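PDB 5MSX: putative endo-1,4-beta-xylanase from Bacteroides thetaiotaomicron VPI-5482, which probably hydrolyses glycosidic bonds of plant pectin as a family 43 glycoside hydrolase, consistent with an arabinofuranosidase role in rhamnogalacturonan II breakdown. Local coordinates for residues T327-S332 against W378-L383; S332-L337 against E351-S356; I394-P399 against S429-V434. All coordinates share one frame; numbering follows the deposited sequence.

Contact 1 of 3, residues T327-S332 against W378-L383; sequences TVYASS and WIVADL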
ATOM      1  N   THR C 327     -34.022  27.433 -36.515  1.00 43.25           N
ATOM      2  CA  THR C 327     -32.908  27.990 -37.283  1.00 42.45           C
ATOM      3  C   THR C 327     -31.876  28.641 -36.350  1.00 38.18           C
ATOM      4  O   THR C 327     -32.163  28.965 -35.183  1.00 35.26           O
ATOM      5  CB  THR C 327     -33.346  29.059 -38.311  1.00 45.94           C
ATOM      6  OG1 THR C 327     -34.063  30.098 -37.643  1.00 48.40           O
ATOM      7  CG2 THR C 327     -34.214  28.482 -39.422  1.00 48.39           C
ATOM      8  N   VAL C 328     -30.677  28.823 -36.888  1.00 33.75           N
ATOM      9  CA  VAL C 328     -29.591  29.499 -36.202  1.00 36.65           C
ATOM     10  C   VAL C 328     -28.902  30.408 -37.196  1.00 35.33           C
ATOM     11  O   VAL C 328     -28.992  30.188 -38.389  1.00 39.41           O
ATOM     12  CB  VAL C 328     -28.533  28.519 -35.630  1.00 38.02           C
ATOM     13  CG1 VAL C 328     -29.024  27.878 -34.356  1.00 40.16           C
ATOM     14  CG2 VAL C 328     -28.177  27.432 -36.635  1.00 38.73           C
ATOM     15  N   TYR C 329     -28.225  31.426 -36.691  1.00 35.89           N
ATOM     16  CA  TYR C 329     -27.439  32.344 -37.518  1.00 36.63           C
ATOM     17  C   TYR C 329     -26.499  33.079 -36.598  1.00 35.17           C
ATOM     18  O   TYR C 329     -26.711  33.086 -35.398  1.00 37.25           O
ATOM     19  CB  TYR C 329     -28.320  33.320 -38.323  1.00 40.14           C
ATOM     20  CG  TYR C 329     -29.305  34.141 -37.508  1.00 42.77           C
ATOM     21  CD1 TYR C 329     -28.921  35.350 -36.913  1.00 44.79           C
ATOM     22  CD2 TYR C 329     -30.621  33.713 -37.338  1.00 44.09           C
ATOM     23  CE1 TYR C 329     -29.830  36.106 -36.171  1.00 46.79           C
ATOM     24  CE2 TYR C 329     -31.527  34.455 -36.591  1.00 46.32           C
ATOM     25  CZ  TYR C 329     -31.128  35.647 -36.015  1.00 45.08           C
ATOM     26  OH  TYR C 329     -32.031  36.374 -35.288  1.00 50.53           O
ATOM     27  N   ALA C 330     -25.452  33.673 -37.156  1.00 33.72           N
ATOM     28  CA  ALA C 330     -24.382  34.240 -36.351  1.00 33.76           C
ATOM     29  C   ALA C 330     -23.849  35.532 -36.932  1.00 31.67           C
ATOM     30  O   ALA C 330     -24.219  35.913 -38.013  1.00 33.02           O
ATOM     31  CB  ALA C 330     -23.253  33.222 -36.217  1.00 35.01           C
ATOM     32  N   SER C 331     -22.978  36.192 -36.181  1.00 31.75           N
ATOM     33  CA  SER C 331     -22.299  37.407 -36.614  1.00 33.98           C
ATOM     34  C   SER C 331     -21.325  37.195 -37.761  1.00 36.71           C
ATOM     35  O   SER C 331     -21.115  38.093 -38.561  1.00 34.81           O
ATOM     36  CB  SER C 331     -21.542  38.022 -35.435  1.00 36.00           C
ATOM     37  OG  SER C 331     -20.513  37.178 -34.948  1.00 36.59           O
ATOM     38  N   SER C 332     -20.690  36.023 -37.800  1.00 35.93           N
ATOM     39  CA  SER C 332     -19.823  35.644 -38.895  1.00 33.14           C
ATOM     40  C   SER C 332     -19.597  34.135 -38.893  1.00 33.19           C
ATOM     41  O   SER C 332     -20.007  33.414 -37.962  1.00 29.86           O
ATOM     42  CB  SER C 332     -18.479  36.361 -38.798  1.00 34.13           C
ATOM     43  OG  SER C 332     -17.715  35.881 -37.715  1.00 34.88           O
ATOM     44  N   TRP C 378     -21.258  36.717 -32.035  1.00 36.63           N
ATOM     45  CA  TRP C 378     -22.477  36.200 -31.458  1.00 34.94           C
ATOM     46  C   TRP C 378     -23.168  35.205 -32.364  1.00 33.11           C
ATOM     47  O   TRP C 378     -22.935  35.165 -33.577  1.00 32.18           O
ATOM     48  CB  TRP C 378     -23.425  37.349 -31.072  1.00 35.88           C
ATOM     49  CG  TRP C 378     -23.754  38.278 -32.210  1.00 35.09           C
ATOM     50  CD1 TRP C 378     -23.207  39.505 -32.445  1.00 34.97           C
ATOM     51  CD2 TRP C 378     -24.702  38.046 -33.263  1.00 33.06           C
ATOM     52  NE1 TRP C 378     -23.755  40.050 -33.574  1.00 36.42           N
ATOM     53  CE2 TRP C 378     -24.679  39.182 -34.095  1.00 35.77           C
ATOM     54  CE3 TRP C 378     -25.573  36.990 -33.579  1.00 33.23           C
ATOM     55  CZ2 TRP C 378     -25.486  39.292 -35.243  1.00 36.46           C
ATOM     56  CZ3 TRP C 378     -26.369  37.091 -34.713  1.00 35.90           C
ATOM     57  CH2 TRP C 378     -26.313  38.236 -35.541  1.00 36.31           C
ATOM     58  N   ILE C 379     -24.022  34.398 -31.741  1.00 31.02           N
ATOM     59  CA  ILE C 379     -24.849  33.407 -32.427  1.00 31.16           C
ATOM     60  C   ILE C 379     -26.231  33.437 -31.787  1.00 30.01           C
ATOM     61  O   ILE C 379     -26.346  33.697 -30.595  1.00 31.93           O
ATOM     62  CB  ILE C 379     -24.188  31.990 -32.351  1.00 30.97           C
ATOM     63  CG1 ILE C 379     -25.024  30.943 -33.086  1.00 32.06           C
ATOM     64  CG2 ILE C 379     -23.909  31.565 -30.909  1.00 29.98           C
ATOM     65  CD1 ILE C 379     -24.246  29.682 -33.463  1.00 33.38           C
ATOM     66  N   VAL C 380     -27.256  33.143 -32.578  1.00 31.77           N
ATOM     67  CA  VAL C 380     -28.643  33.200 -32.147  1.00 31.84           C
ATOM     68  C   VAL C 380     -29.337  31.898 -32.488  1.00 32.23           C
ATOM     69  O   VAL C 380     -29.314  31.480 -33.633  1.00 32.33           O
ATOM     70  CB  VAL C 380     -29.405  34.328 -32.903  1.00 32.76           C
ATOM     71  CG1 VAL C 380     -30.928  34.136 -32.867  1.00 32.73           C
ATOM     72  CG2 VAL C 380     -29.032  35.701 -32.364  1.00 32.90           C
ATOM     73  N   ALA C 381     -30.012  31.308 -31.513  1.00 32.16           N
ATOM     74  CA  ALA C 381     -30.885  30.199 -31.762  1.00 34.43           C
ATOM     75  C   ALA C 381     -32.331  30.705 -31.803  1.00 37.72           C
ATOM     76  O   ALA C 381     -32.748  31.460 -30.914  1.00 36.03           O
ATOM     77  CB  ALA C 381     -30.723  29.157 -30.676  1.00 35.88           C
ATOM     78  N   ASP C 382     -33.063  30.276 -32.837  1.00 38.00           N
ATOM     79  CA  ASP C 382     -34.468  30.578 -33.038  1.00 41.50           C
ATOM     80  C   ASP C 382     -35.297  29.307 -32.880  1.00 45.04           C
ATOM     81  O   ASP C 382     -35.399  28.484 -33.807  1.00 44.24           O
ATOM     82  CB  ASP C 382     -34.697  31.178 -34.443  1.00 43.43           C
ATOM     83  CG  ASP C 382     -36.169  31.596 -34.703  1.00 43.52           C
ATOM     84  OD1 ASP C 382     -37.057  31.441 -33.846  1.00 41.44           O
ATOM     85  OD2 ASP C 382     -36.436  32.099 -35.792  1.00 41.55           O
ATOM     86  N   LEU C 383     -35.923  29.178 -31.712  1.00 47.45           N
ATOM     87  CA  LEU C 383     -36.985  28.183 -31.517  1.00 50.43           C
ATOM     88  C   LEU C 383     -38.155  28.594 -32.436  1.00 51.09           C
ATOM     89  O   LEU C 383     -38.333  29.773 -32.715  1.00 54.01           O
ATOM     90  CB  LEU C 383     -37.408  28.135 -30.047  1.00 48.18           C
ATOM     91  CG  LEU C 383     -36.259  27.962 -29.047  1.00 50.22           C
ATOM     92  CD1 LEU C 383     -36.757  28.165 -27.628  1.00 50.16           C
ATOM     93  CD2 LEU C 383     -35.579  26.609 -29.217  1.00 50.36           C
TER

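Contact 2 of 3, residues S332-L337 against E351-S356; sequences SIEVPL and EYFVPS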
ATOM      1  N   SER C 332     -20.690  36.023 -37.800  1.00 35.93           N
ATOM      2  CA  SER C 332     -19.823  35.644 -38.895  1.00 33.14           C
ATOM      3  C   SER C 332     -19.597  34.135 -38.893  1.00 33.19           C
ATOM      4  O   SER C 332     -20.007  33.414 -37.962  1.00 29.86           O
ATOM      5  CB  SER C 332     -18.479  36.361 -38.798  1.00 34.13           C
ATOM      6  OG  SER C 332     -17.715  35.881 -37.715  1.00 34.88           O
ATOM      7  N   ILE C 333     -18.958  33.678 -39.966  1.00 32.21           N
ATOM      8  CA  ILE C 333     -18.622  32.278 -40.183  1.00 31.46           C
ATOM      9  C   ILE C 333     -17.201  32.260 -40.716  1.00 33.04           C
ATOM     10  O   ILE C 333     -16.900  32.972 -41.695  1.00 30.58           O
ATOM     11  CB  ILE C 333     -19.577  31.616 -41.194  1.00 31.05           C
ATOM     12  CG1 ILE C 333     -21.032  31.734 -40.704  1.00 29.45           C
ATOM     13  CG2 ILE C 333     -19.187  30.160 -41.430  1.00 29.42           C
ATOM     14  CD1 ILE C 333     -22.069  31.378 -41.740  1.00 28.60           C
ATOM     15  N   GLU C 334     -16.319  31.481 -40.068  1.00 30.41           N
ATOM     16  CA  GLU C 334     -14.979  31.304 -40.570  1.00 30.63           C
ATOM     17  C   GLU C 334     -15.010  30.593 -41.924  1.00 28.83           C
ATOM     18  O   GLU C 334     -15.835  29.714 -42.170  1.00 25.58           O
ATOM     19  CB  GLU C 334     -14.085  30.530 -39.573  1.00 33.53           C
ATOM     20  CG  GLU C 334     -12.593  30.516 -39.928  1.00 36.15           C
ATOM     21  CD  GLU C 334     -12.020  31.923 -40.189  1.00 41.47           C
ATOM     22  OE1 GLU C 334     -11.449  32.521 -39.257  1.00 47.39           O
ATOM     23  OE2 GLU C 334     -12.150  32.458 -41.327  1.00 44.59           O
ATOM     24  N   VAL C 335     -14.094  30.992 -42.794  1.00 29.72           N
ATOM     25  CA  VAL C 335     -13.910  30.358 -44.115  1.00 31.57           C
ATOM     26  C   VAL C 335     -13.492  28.861 -43.970  1.00 28.12           C
ATOM     27  O   VAL C 335     -12.810  28.525 -43.006  1.00 27.70           O
ATOM     28  CB  VAL C 335     -12.863  31.182 -44.929  1.00 34.19           C
ATOM     29  CG1 VAL C 335     -11.452  31.056 -44.341  1.00 35.06           C
ATOM     30  CG2 VAL C 335     -12.864  30.796 -46.394  1.00 37.98           C
ATOM     31  N   PRO C 336     -13.891  27.978 -44.915  1.00 27.00           N
ATOM     32  CA  PRO C 336     -13.538  26.559 -44.787  1.00 26.04           C
ATOM     33  C   PRO C 336     -12.040  26.294 -44.675  1.00 25.77           C
ATOM     34  O   PRO C 336     -11.216  27.039 -45.248  1.00 26.04           O
ATOM     35  CB  PRO C 336     -14.079  25.927 -46.071  1.00 26.66           C
ATOM     36  CG  PRO C 336     -15.158  26.850 -46.528  1.00 27.11           C
ATOM     37  CD  PRO C 336     -14.728  28.213 -46.118  1.00 27.75           C
ATOM     38  N   LEU C 337     -11.700  25.252 -43.919  1.00 24.91           N
ATOM     39  CA  LEU C 337     -10.300  24.856 -43.689  1.00 23.64           C
ATOM     40  C   LEU C 337     -10.036  23.690 -44.606  1.00 23.68           C
ATOM     41  O   LEU C 337     -10.692  22.652 -44.495  1.00 22.85           O
ATOM     42  CB  LEU C 337     -10.117  24.420 -42.223  1.00 24.41           C
ATOM     43  CG  LEU C 337      -8.794  23.794 -41.769  1.00 24.23           C
ATOM     44  CD1 LEU C 337      -7.643  24.770 -41.956  1.00 25.30           C
ATOM     45  CD2 LEU C 337      -8.897  23.351 -40.316  1.00 23.91           C
ATOM     46  N   GLU C 351     -13.057  21.176 -43.593  1.00 21.41           N
ATOM     47  CA  GLU C 351     -13.945  21.456 -42.472  1.00 22.28           C
ATOM     48  C   GLU C 351     -14.658  22.783 -42.716  1.00 23.70           C
ATOM     49  O   GLU C 351     -14.006  23.784 -43.033  1.00 23.72           O
ATOM     50  CB  GLU C 351     -13.181  21.575 -41.163  1.00 22.26           C
ATOM     51  CG  GLU C 351     -14.137  21.672 -39.971  1.00 22.84           C
ATOM     52  CD  GLU C 351     -13.457  21.749 -38.595  1.00 23.64           C
ATOM     53  OE1 GLU C 351     -12.203  21.856 -38.505  1.00 22.32           O
ATOM     54  OE2 GLU C 351     -14.202  21.698 -37.565  1.00 25.13           O
ATOM     55  N   TYR C 352     -15.972  22.781 -42.520  1.00 24.02           N
ATOM     56  CA  TYR C 352     -16.781  23.988 -42.572  1.00 24.85           C
ATOM     57  C   TYR C 352     -17.137  24.378 -41.152  1.00 25.56           C
ATOM     58  O   TYR C 352     -17.038  23.559 -40.212  1.00 23.87           O
ATOM     59  CB  TYR C 352     -18.059  23.740 -43.379  1.00 26.43           C
ATOM     60  CG  TYR C 352     -17.790  23.371 -44.822  1.00 28.64           C
ATOM     61  CD1 TYR C 352     -17.590  24.366 -45.785  1.00 30.97           C
ATOM     62  CD2 TYR C 352     -17.722  22.029 -45.232  1.00 29.95           C
ATOM     63  CE1 TYR C 352     -17.310  24.046 -47.108  1.00 32.03           C
ATOM     64  CE2 TYR C 352     -17.446  21.695 -46.561  1.00 31.08           C
ATOM     65  CZ  TYR C 352     -17.236  22.706 -47.490  1.00 31.69           C
ATOM     66  OH  TYR C 352     -16.972  22.404 -48.804  1.00 35.27           O
ATOM     67  N   PHE C 353     -17.595  25.620 -41.011  1.00 25.59           N
ATOM     68  CA  PHE C 353     -17.731  26.266 -39.704  1.00 24.56           C
ATOM     69  C   PHE C 353     -19.085  26.921 -39.517  1.00 23.84           C
ATOM     70  O   PHE C 353     -19.204  27.878 -38.747  1.00 25.81           O
ATOM     71  CB  PHE C 353     -16.583  27.254 -39.503  1.00 23.68           C
ATOM     72  CG  PHE C 353     -15.247  26.594 -39.473  1.00 24.22           C
ATOM     73  CD1 PHE C 353     -14.913  25.716 -38.430  1.00 23.71           C
ATOM     74  CD2 PHE C 353     -14.314  26.798 -40.501  1.00 23.95           C
ATOM     75  CE1 PHE C 353     -13.677  25.079 -38.396  1.00 22.57           C
ATOM     76  CE2 PHE C 353     -13.067  26.159 -40.469  1.00 23.55           C
ATOM     77  CZ  PHE C 353     -12.753  25.291 -39.412  1.00 23.83           C
ATOM     78  N   VAL C 354     -20.101  26.365 -40.178  1.00 24.94           N
ATOM     79  CA  VAL C 354     -21.426  26.966 -40.217  1.00 25.94           C
ATOM     80  C   VAL C 354     -22.167  26.899 -38.867  1.00 28.61           C
ATOM     81  O   VAL C 354     -21.946  25.962 -38.098  1.00 29.10           O
ATOM     82  CB  VAL C 354     -22.304  26.407 -41.358  1.00 26.45           C
ATOM     83  CG1 VAL C 354     -21.655  26.693 -42.723  1.00 26.86           C
ATOM     84  CG2 VAL C 354     -22.635  24.927 -41.190  1.00 26.86           C
ATOM     85  N   PRO C 355     -23.043  27.889 -38.576  1.00 29.83           N
ATOM     86  CA  PRO C 355     -23.804  27.949 -37.309  1.00 28.17           C
ATOM     87  C   PRO C 355     -24.633  26.703 -36.972  1.00 26.84           C
ATOM     88  O   PRO C 355     -24.725  26.331 -35.810  1.00 26.94           O
ATOM     89  CB  PRO C 355     -24.738  29.153 -37.524  1.00 31.56           C
ATOM     90  CG  PRO C 355     -24.052  29.988 -38.556  1.00 32.33           C
ATOM     91  CD  PRO C 355     -23.444  28.979 -39.485  1.00 31.49           C
ATOM     92  N   SER C 356     -25.248  26.068 -37.966  1.00 26.33           N
ATOM     93  CA  SER C 356     -25.997  24.829 -37.730  1.00 28.75           C
ATOM     94  C   SER C 356     -25.142  23.705 -37.107  1.00 27.89           C
ATOM     95  O   SER C 356     -25.688  22.791 -36.473  1.00 31.94           O
ATOM     96  CB  SER C 356     -26.659  24.344 -39.015  1.00 29.05           C
ATOM     97  OG  SER C 356     -25.655  24.086 -39.987  1.00 35.14           O
TER
HETATM   98  O   HOH W   1     -17.112  27.550 -43.040  1.00 23.45           O

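Contact 3 of 3, residues I394-P399 against S429-V434; sequences IYFVRP and SPHTDV. With EDO (1,2-ethanediol), chain B.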
ATOM      1  N   ILE C 394     -23.806  25.040 -23.022  1.00 27.92           N
ATOM      2  CA  ILE C 394     -22.920  25.432 -24.096  1.00 28.74           C
ATOM      3  C   ILE C 394     -21.564  24.760 -23.980  1.00 27.05           C
ATOM      4  O   ILE C 394     -20.827  24.956 -23.006  1.00 25.38           O
ATOM      5  CB  ILE C 394     -22.661  26.953 -24.120  1.00 29.20           C
ATOM      6  CG1 ILE C 394     -23.981  27.726 -24.189  1.00 31.37           C
ATOM      7  CG2 ILE C 394     -21.779  27.315 -25.314  1.00 29.03           C
ATOM      8  CD1 ILE C 394     -23.814  29.204 -23.887  1.00 31.57           C
ATOM      9  N   TYR C 395     -21.209  24.040 -25.036  1.00 26.38           N
ATOM     10  CA  TYR C 395     -19.895  23.433 -25.146  1.00 24.43           C
ATOM     11  C   TYR C 395     -19.074  24.262 -26.106  1.00 24.72           C
ATOM     12  O   TYR C 395     -19.196  24.091 -27.316  1.00 24.85           O
ATOM     13  CB  TYR C 395     -20.054  22.015 -25.670  1.00 24.63           C
ATOM     14  CG  TYR C 395     -20.744  21.069 -24.726  1.00 24.75           C
ATOM     15  CD1 TYR C 395     -22.126  20.920 -24.724  1.00 25.35           C
ATOM     16  CD2 TYR C 395     -19.997  20.289 -23.845  1.00 26.11           C
ATOM     17  CE1 TYR C 395     -22.750  20.033 -23.842  1.00 25.57           C
ATOM     18  CE2 TYR C 395     -20.605  19.391 -22.979  1.00 25.98           C
ATOM     19  CZ  TYR C 395     -21.966  19.269 -22.983  1.00 26.13           C
ATOM     20  OH  TYR C 395     -22.518  18.382 -22.112  1.00 31.03           O
ATOM     21  N   PHE C 396     -18.262  25.169 -25.586  1.00 24.60           N
ATOM     22  CA  PHE C 396     -17.409  26.005 -26.430  1.00 26.28           C
ATOM     23  C   PHE C 396     -16.198  25.251 -26.951  1.00 25.40           C
ATOM     24  O   PHE C 396     -15.746  24.242 -26.371  1.00 25.85           O
ATOM     25  CB  PHE C 396     -16.906  27.281 -25.712  1.00 28.97           C
ATOM     26  CG  PHE C 396     -18.003  28.255 -25.311  1.00 32.94           C
ATOM     27  CD1 PHE C 396     -18.530  29.171 -26.241  1.00 32.82           C
ATOM     28  CD2 PHE C 396     -18.505  28.286 -23.992  1.00 33.56           C
ATOM     29  CE1 PHE C 396     -19.539  30.073 -25.871  1.00 32.52           C
ATOM     30  CE2 PHE C 396     -19.502  29.197 -23.619  1.00 33.17           C
ATOM     31  CZ  PHE C 396     -20.021  30.078 -24.563  1.00 33.74           C
ATOM     32  N   VAL C 397     -15.636  25.800 -28.017  1.00 22.35           N
ATOM     33  CA  VAL C 397     -14.373  25.339 -28.585  1.00 22.50           C
ATOM     34  C   VAL C 397     -13.192  25.835 -27.724  1.00 22.43           C
ATOM     35  O   VAL C 397     -13.203  26.975 -27.237  1.00 23.05           O
ATOM     36  CB  VAL C 397     -14.230  25.842 -30.052  1.00 20.96           C
ATOM     37  CG1 VAL C 397     -12.838  25.557 -30.586  1.00 20.73           C
ATOM     38  CG2 VAL C 397     -15.288  25.205 -30.927  1.00 20.64           C
ATOM     39  N   ARG C 398     -12.167  24.995 -27.578  1.00 23.31           N
ATOM     40  CA  ARG C 398     -11.056  25.219 -26.636  1.00 24.03           C
ATOM     41  C   ARG C 398     -11.540  25.570 -25.202  1.00 24.78           C
ATOM     42  O   ARG C 398     -11.092  26.560 -24.600  1.00 21.93           O
ATOM     43  CB  ARG C 398     -10.040  26.246 -27.150  1.00 24.66           C
ATOM     44  CG  ARG C 398      -8.710  26.162 -26.399  1.00 25.98           C
ATOM     45  CD  ARG C 398      -7.752  27.248 -26.833  1.00 27.29           C
ATOM     46  NE  ARG C 398      -7.192  26.971 -28.154  1.00 29.25           N
ATOM     47  CZ  ARG C 398      -6.393  27.792 -28.839  1.00 29.34           C
ATOM     48  NH1 ARG C 398      -6.047  28.974 -28.347  1.00 30.26           N
ATOM     49  NH2 ARG C 398      -5.932  27.425 -30.024  1.00 27.47           N
ATOM     50  N   PRO C 399     -12.403  24.710 -24.627  1.00 28.24           N
ATOM     51  CA  PRO C 399     -13.070  24.937 -23.342  1.00 27.66           C
ATOM     52  C   PRO C 399     -12.086  25.073 -22.155  1.00 28.72           C
ATOM     53  O   PRO C 399     -12.373  25.770 -21.136  1.00 28.94           O
ATOM     54  CB  PRO C 399     -13.949  23.693 -23.207  1.00 28.90           C
ATOM     55  CG  PRO C 399     -13.193  22.637 -23.900  1.00 30.66           C
ATOM     56  CD  PRO C 399     -12.666  23.343 -25.116  1.00 29.65           C
ATOM     57  N   SER C 429     -16.684  22.893 -18.908  1.00 26.79           N
ATOM     58  CA  SER C 429     -17.612  22.645 -20.030  1.00 26.93           C
ATOM     59  C   SER C 429     -18.598  21.586 -19.594  1.00 26.08           C
ATOM     60  O   SER C 429     -18.188  20.649 -18.954  1.00 28.71           O
ATOM     61  CB  SER C 429     -16.894  22.156 -21.306  1.00 25.20           C
ATOM     62  OG  SER C 429     -17.778  22.245 -22.425  1.00 25.50           O
ATOM     63  N   PRO C 430     -19.877  21.707 -19.896  1.00 26.93           N
ATOM     64  CA  PRO C 430     -20.467  22.850 -20.570  1.00 29.14           C
ATOM     65  C   PRO C 430     -20.638  24.069 -19.650  1.00 32.23           C
ATOM     66  O   PRO C 430     -20.410  23.983 -18.442  1.00 34.66           O
ATOM     67  CB  PRO C 430     -21.807  22.314 -21.030  1.00 28.17           C
ATOM     68  CG  PRO C 430     -22.163  21.255 -20.006  1.00 29.36           C
ATOM     69  CD  PRO C 430     -20.873  20.718 -19.468  1.00 27.15           C
ATOM     70  N   HIS C 431     -20.980  25.209 -20.240  1.00 33.41           N
ATOM     71  CA  HIS C 431     -21.480  26.367 -19.481  1.00 32.02           C
ATOM     72  C   HIS C 431     -22.985  26.325 -19.436  1.00 30.64           C
ATOM     73  O   HIS C 431     -23.637  26.395 -20.485  1.00 32.48           O
ATOM     74  CB  HIS C 431     -21.006  27.646 -20.129  1.00 31.52           C
ATOM     75  CG  HIS C 431     -19.644  28.034 -19.704  1.00 32.55           C
ATOM     76  ND1 HIS C 431     -18.507  27.612 -20.356  1.00 34.15           N
ATOM     77  CD2 HIS C 431     -19.231  28.779 -18.657  1.00 36.45           C
ATOM     78  CE1 HIS C 431     -17.449  28.111 -19.733  1.00 35.89           C
ATOM     79  NE2 HIS C 431     -17.864  28.823 -18.707  1.00 38.02           N
ATOM     80  N   THR C 432     -23.533  26.183 -18.229  1.00 32.27           N
ATOM     81  CA  THR C 432     -24.956  25.957 -18.015  1.00 33.68           C
ATOM     82  C   THR C 432     -25.601  27.217 -17.411  1.00 37.20           C
ATOM     83  O   THR C 432     -25.070  27.787 -16.481  1.00 38.85           O
ATOM     84  CB  THR C 432     -25.191  24.736 -17.097  1.00 35.47           C
ATOM     85  OG1 THR C 432     -24.737  23.549 -17.758  1.00 38.25           O
ATOM     86  CG2 THR C 432     -26.678  24.533 -16.799  1.00 35.42           C
ATOM     87  N   ASP C 433     -26.730  27.648 -17.960  1.00 38.23           N
ATOM     88  CA  ASP C 433     -27.454  28.825 -17.447  1.00 41.34           C
ATOM     89  C   ASP C 433     -28.922  28.466 -17.328  1.00 40.55           C
ATOM     90  O   ASP C 433     -29.563  28.116 -18.324  1.00 40.52           O
ATOM     91  CB  ASP C 433     -27.311  30.033 -18.378  1.00 40.62           C
ATOM     92  CG  ASP C 433     -25.905  30.546 -18.448  1.00 41.00           C
ATOM     93  OD1 ASP C 433     -25.412  31.109 -17.449  1.00 43.51           O
ATOM     94  OD2 ASP C 433     -25.277  30.391 -19.511  1.00 42.59           O
ATOM     95  N   VAL C 434     -29.439  28.528 -16.105  1.00 42.61           N
ATOM     96  CA  VAL C 434     -30.854  28.267 -15.835  1.00 44.41           C
ATOM     97  C   VAL C 434     -31.608  29.551 -16.162  1.00 44.58           C
ATOM     98  O   VAL C 434     -31.203  30.619 -15.732  1.00 43.36           O
ATOM     99  CB  VAL C 434     -31.073  27.864 -14.363  1.00 45.04           C
ATOM    100  CG1 VAL C 434     -32.557  27.809 -14.012  1.00 46.63           C
ATOM    101  CG2 VAL C 434     -30.393  26.526 -14.077  1.00 45.56           C
TER
HETATM  102  C1  EDO B 514     -16.361  25.451 -22.732  1.00 32.14           C
HETATM  103  O1  EDO B 514     -17.736  25.080 -22.826  1.00 29.07           O
HETATM  104  C2  EDO B 514     -16.018  26.711 -21.924  1.00 33.33           C
HETATM  105  O2  EDO B 514     -14.641  27.081 -21.758  1.00 33.92           O
HETATM  106  O   HOH W   2     -16.536  21.922 -24.987  1.00 19.35           O

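Contact 1 of 3, residues T327-S332 against W378-L383
S331 lies against the indole of W378, and the two are joined in three ways at once. Its CB sits over the five-membered ring, 3.5 Å from the centroid and only 10° off the normal, a close CH-pi contact. The S331 backbone N donates to W378 O at 2.8 Å, while S331 OG accepts from W378 N at 3.0 Å. That last bond depends on a chi1 of 63°, which tucks OG between the serine's own N and carbonyl carbon. OG is further held by D373, so the serine joins the end of strand 325-330 to the start of strand 378-383 and, through D373, to a nearby loop.

Farther along the same face, the edge of the indole meets Y329, whose CD1 lies 3.8 Å from W378 CZ3. The phenol ring lies over V380: the CB of V380 rests beneath one face, 4.0 Å from the centroid, and its CG1 reaches toward CZ and OH. Beyond the valine, T327 and D382 stand side by side, but the carboxylate of D382 turns to R440 in a salt bridge.

The other face carries V328 and A330 opposite A381 and I379. A330 and I379 form a non-hydrogen-bonded pair with their CA atoms 4.0 Å apart, and V328 CG1 lies near A381 CB. W367 packs on A330 and I379, and W456 on I379 and A381.

Positioning it all is regular antiparallel pairing of strands 325-330 and 378-383, whose axes run at 166°. T327 with D382 and Y329 with V380 are the hydrogen-bonded pairs, each with two backbone bonds. Strand 378-383 is also bonded to strand 438-448, an arrangement of the antiparallel beta-sandwich kind known for F5/8 type C (discoidin) domains.

Contact 2 of 3, residues S332-L337 against E351-S356
F353 lies alongside E334 and reaches on to V335 O and L337, across two segments that run nearly antiparallel, and its side chain can be followed outward atom by atom. CB lies close to E334 O and to the CB of E334. With CG anti to the carbonyl carbon (chi1 -63°), the ring then heads along the facing chain. CD2 meets V335 O at 3.4 Å, the oxygen lying at the ring edge and in its plane, and CE2 and CZ end against L337 CB. The F353 backbone N is linked through a water to E334 O, the water accepting from the first at 2.8 Å and donating to the second at 2.7 Å.

Toward the L337 end P336 CG packs on Y352 at 3.6 Å from CD1; toward the S332 end I333 CD1 touches P355 CD. E334 OE2 accepts from V335 N, and its OE1 from A371 N. The carboxylate of E351 instead pairs with R281 and R366.

Regular pairing is confined to one antiparallel hydrogen-bonded pair, L337 with E351, whose two N-O distances are both 2.9 Å. The Y352 side chain is about 4 Å from that of F357, and E351's about 5 Å from that of W454; both are calcium ligands, which puts the contact next to the metal site of the F5/8 type C domain.

Contact 3 of 3, residues I394-P399 against S429-V434
This is a buried strand-end contact, where the last residues of strand 386-396 meet strand 425-436 in the ten-stranded antiparallel sheet of the F5/8 type C domain. Regular pairing amounts to I394 with H431, an antiparallel hydrogen-bonded pair: I394 N to H431 O is 2.9 Å and H431 N to I394 O is 2.8 Å, both with the donor tilted out of the carbonyl plane. Past this pair side chains take over.

P430, which follows a cis peptide bond, presses its ring on Y395. CB stands over the centre of the phenol, 3.6 Å from the centroid and 9° off the normal, a CH-pi contact. P430 CG also touches Y395 OH, which bonds W76 O. The side chains of F396 and H431 cross at about a right angle, with F396 CD2 3.7 Å from H431 ND1 and the ring planes oblique to each other, and I394 CG2 lies over the face of the F396 ring.

S429 joins the two chains through polar groups. Its OG, anti to the backbone N (chi1 -166°), accepts from O1 of a 1,2-ethanediol at 2.9 Å and donates to a water, which in turn donates to F396 O. The diol, probably from the crystallisation liquor, bridges the strand end and the turn after it: its O1 accepts from F396 N at 2.8 Å and its O2 donates to P399 O at 2.7 Å, though its exact placement is doubtful. H403 ND1 is also hydrogen-bonded to the diol, and the H403 ring stacks on F396.

Around this core, strand 452-458 lies beside Y395, which touches E455 and N457, while I394 and F396 reach strand 438-448. Strand 78-79, paired with strand 425-436, meets S429 and P399 through F78.

Overall arrangement
Followed from the N terminus, the chain enters through strand 325-330 and passes at once, by way of S332, from contact 1 into contact 2. Contact 2 closes first, when residues 351-356 return against 332-337; the loop closed by contact 1 is wider and holds it nested inside. The two touch directly: V328 and A330 rest on P355, V328 also meets S356, and I379 reaches the same proline. The chain then leaves strand 378-383 for strand 386-396, whose far end opens contact 3, in series with both and separated from them by about 7 and 8 Å between nearest atoms. Contacts 1 and 3 belong to one antiparallel sheet, whereas contact 2 lies just before the calcium ligand F357.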